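PDB 4KPK: enoyl-CoA hydratase/isomerase, which probably acts as an isomerase or hydratase on acyl-CoA substrates. Local coordinates for residues 236-244 against 267-277. Sequence-based numbering, arbitrary orientation.
Sequences NSPQGMAWV and RIARIRVSEEG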
# COMPACT_ATOMS: atom_id res chain seq x y z
N ASN A 236 -9.74 11.47 23.37
CA ASN A 236 -9.71 9.99 23.31
C ASN A 236 -8.82 9.37 24.36
O ASN A 236 -7.98 10.02 24.94
CB ASN A 236 -9.26 9.48 21.91
CG ASN A 236 -10.15 9.99 20.76
OD1 ASN A 236 -11.32 10.23 20.93
ND2 ASN A 236 -9.57 10.11 19.59
N SER A 237 -8.95 8.06 24.52
CA SER A 237 -8.14 7.34 25.52
C SER A 237 -6.65 7.37 25.26
O SER A 237 -6.18 6.79 24.29
CB SER A 237 -8.59 5.90 25.57
OG SER A 237 -7.75 5.10 26.33
N PRO A 238 -5.88 8.00 26.14
CA PRO A 238 -4.41 7.86 25.96
C PRO A 238 -3.92 6.42 25.83
O PRO A 238 -3.04 6.11 24.94
CB PRO A 238 -3.83 8.52 27.23
CG PRO A 238 -4.91 9.49 27.67
CD PRO A 238 -6.24 8.93 27.21
N GLN A 239 -4.43 5.54 26.69
CA GLN A 239 -4.02 4.13 26.58
C GLN A 239 -4.45 3.47 25.27
O GLN A 239 -3.67 2.71 24.68
CB GLN A 239 -4.55 3.30 27.75
CG GLN A 239 -4.05 1.85 27.68
CD GLN A 239 -4.61 0.96 28.79
OE1 GLN A 239 -3.86 0.45 29.63
NE2 GLN A 239 -5.93 0.77 28.81
N GLY A 240 -5.70 3.72 24.86
CA GLY A 240 -6.21 3.13 23.64
C GLY A 240 -5.43 3.60 22.41
O GLY A 240 -5.08 2.80 21.52
N MSE A 241 -5.09 4.88 22.39
CA MSE A 241 -4.29 5.45 21.27
C MSE A 241 -2.90 4.85 21.29
O MSE A 241 -2.36 4.48 20.24
CB MSE A 241 -4.25 6.97 21.42
CG MSE A 241 -5.65 7.47 21.06
SE MSE A 241 -5.52 9.42 20.71
CE MSE A 241 -5.25 10.07 22.51
N ALA A 242 -2.29 4.73 22.45
CA ALA A 242 -0.95 4.04 22.49
C ALA A 242 -1.02 2.62 22.01
O ALA A 242 -0.13 2.13 21.30
CB ALA A 242 -0.39 4.08 23.91
N TRP A 243 -2.09 1.92 22.39
CA TRP A 243 -2.26 0.53 21.93
C TRP A 243 -2.59 0.41 20.46
O TRP A 243 -2.22 -0.56 19.85
CB TRP A 243 -3.30 -0.22 22.77
CG TRP A 243 -2.78 -0.61 24.14
CD1 TRP A 243 -1.95 0.14 24.95
CD2 TRP A 243 -3.09 -1.80 24.89
NE1 TRP A 243 -1.73 -0.50 26.14
CE2 TRP A 243 -2.41 -1.69 26.14
CE3 TRP A 243 -3.87 -2.95 24.63
CZ2 TRP A 243 -2.47 -2.68 27.11
CZ3 TRP A 243 -3.94 -3.93 25.61
CH2 TRP A 243 -3.24 -3.79 26.84
N VAL A 244 -3.30 1.42 19.88
CA VAL A 244 -3.60 1.43 18.45
C VAL A 244 -2.28 1.45 17.77
O VAL A 244 -2.08 0.74 16.82
CB VAL A 244 -4.42 2.69 17.99
CG1 VAL A 244 -4.10 3.09 16.54
CG2 VAL A 244 -5.92 2.46 18.10
N ARG A 267 -5.18 -8.61 22.55
CA ARG A 267 -5.18 -7.16 22.80
C ARG A 267 -6.56 -6.61 23.20
O ARG A 267 -6.68 -5.90 24.19
CB ARG A 267 -4.60 -6.35 21.64
CG ARG A 267 -3.12 -6.59 21.42
CD ARG A 267 -2.28 -5.91 22.50
NE ARG A 267 -2.11 -6.73 23.71
CZ ARG A 267 -1.50 -6.32 24.83
NH1 ARG A 267 -1.01 -5.08 24.91
NH2 ARG A 267 -1.38 -7.15 25.86
N ILE A 268 -7.59 -6.88 22.41
CA ILE A 268 -8.92 -6.33 22.74
C ILE A 268 -9.41 -6.85 24.11
O ILE A 268 -9.86 -6.08 24.95
CB ILE A 268 -9.95 -6.55 21.62
CG1 ILE A 268 -11.30 -5.88 21.95
CG2 ILE A 268 -10.10 -8.02 21.29
CD1 ILE A 268 -11.16 -4.42 22.41
N ALA A 269 -9.23 -8.14 24.36
CA ALA A 269 -9.66 -8.74 25.63
C ALA A 269 -8.96 -8.07 26.80
O ALA A 269 -9.63 -7.67 27.77
CB ALA A 269 -9.41 -10.24 25.60
N ARG A 270 -7.64 -7.92 26.71
CA ARG A 270 -6.89 -7.18 27.74
C ARG A 270 -7.32 -5.79 27.97
O ARG A 270 -7.38 -5.39 29.10
CB ARG A 270 -5.44 -6.94 27.39
CG ARG A 270 -4.53 -8.04 27.61
CD ARG A 270 -4.38 -8.51 29.04
NE ARG A 270 -3.59 -9.74 28.82
CZ ARG A 270 -3.73 -10.89 29.45
NH1 ARG A 270 -4.59 -11.01 30.47
NH2 ARG A 270 -2.97 -11.91 29.06
N ILE A 271 -7.43 -4.97 26.93
CA ILE A 271 -7.75 -3.57 27.26
C ILE A 271 -9.11 -3.47 27.90
O ILE A 271 -9.25 -2.71 28.82
CB ILE A 271 -7.76 -2.54 26.10
CG1 ILE A 271 -8.25 -3.17 24.83
CG2 ILE A 271 -6.47 -1.76 25.99
CD1 ILE A 271 -9.31 -2.36 24.19
N ARG A 272 -10.08 -4.23 27.40
CA ARG A 272 -11.49 -4.20 27.90
C ARG A 272 -11.61 -4.38 29.40
O ARG A 272 -12.55 -3.85 29.98
CB ARG A 272 -12.29 -5.36 27.36
CG ARG A 272 -12.74 -5.27 25.96
CD ARG A 272 -13.61 -6.49 25.66
NE ARG A 272 -14.00 -6.44 24.28
CZ ARG A 272 -14.89 -5.57 23.84
NH1 ARG A 272 -15.50 -4.75 24.71
NH2 ARG A 272 -15.19 -5.53 22.56
N VAL A 273 -10.74 -5.24 29.97
CA VAL A 273 -10.74 -5.50 31.39
C VAL A 273 -9.83 -4.52 32.12
O VAL A 273 -9.96 -4.39 33.33
CB VAL A 273 -10.37 -6.98 31.78
CG1 VAL A 273 -11.24 -7.96 31.00
CG2 VAL A 273 -8.92 -7.31 31.54
N SER A 274 -8.91 -3.86 31.41
CA SER A 274 -8.13 -2.76 32.03
C SER A 274 -9.01 -1.70 32.71
O SER A 274 -10.21 -1.49 32.37
CB SER A 274 -7.16 -2.11 31.00
OG SER A 274 -7.78 -1.08 30.19
N GLU A 275 -8.40 -0.98 33.65
CA GLU A 275 -9.05 0.12 34.34
C GLU A 275 -9.56 1.21 33.39
O GLU A 275 -10.64 1.78 33.55
CB GLU A 275 -8.03 0.77 35.26
CG GLU A 275 -8.64 1.47 36.46
CD GLU A 275 -7.57 1.86 37.45
OE1 GLU A 275 -6.96 0.94 38.05
OE2 GLU A 275 -7.32 3.07 37.61
N GLU A 276 -8.72 1.47 32.40
CA GLU A 276 -8.92 2.47 31.39
C GLU A 276 -10.02 2.04 30.43
O GLU A 276 -10.97 2.81 30.18
CB GLU A 276 -7.57 2.68 30.68
CG GLU A 276 -6.95 4.04 30.85
CD GLU A 276 -7.40 4.93 29.73
OE1 GLU A 276 -6.58 5.58 29.02
OE2 GLU A 276 -8.62 4.88 29.52
N GLY A 277 -9.92 0.82 29.91
CA GLY A 277 -11.02 0.18 29.16
C GLY A 277 -12.32 0.22 29.93
O GLY A 277 -13.38 0.65 29.42
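An antiparallel helix-helix contact in the C-terminal helical region is held at one end by Trp243 against Arg267 and Ile271, at the other by Glu276 against Ser237 and Gln239, where the start of helix 238-251 faces the break between helices 258-273 and 275-285. Segments 238-244 and 267-273 come within 11.5 Å axis to axis at closest, at 167°, a gap that side chains bridge. The guanidinium of Arg267 lies flat over one face of the Trp243 indole, planes 9° apart, an off-centre cation-pi stack; Ile271 CG2 covers the opposite face, and Arg270 CB lies at the ring edge. At the other end Glu276 OE1 accepts from Ser237 OG at 3.0 Å and from Gln239 N at 3.2 Å, both arriving from the same side of the carboxylate plane. Replacing Glu276 by an alanine would probably leave both Ser237 OG and Gln239 N without this shared acceptor. Gln239 reaches across on an extended chain, its chi1 of -177° setting CG opposite the backbone N, and its NE2 gives Ser274 OG a 3.0 Å bond. Trp292 packs on Ser237 and Glu276, and Gly175 of a second subunit packs on Ser237. Each serine is an N-cap: Ser237 OG accepts from Gly240 N, Ser274 OG from Gly277 N, two capped helix starts joined within the C-terminal helical part of a crotonase-like fold.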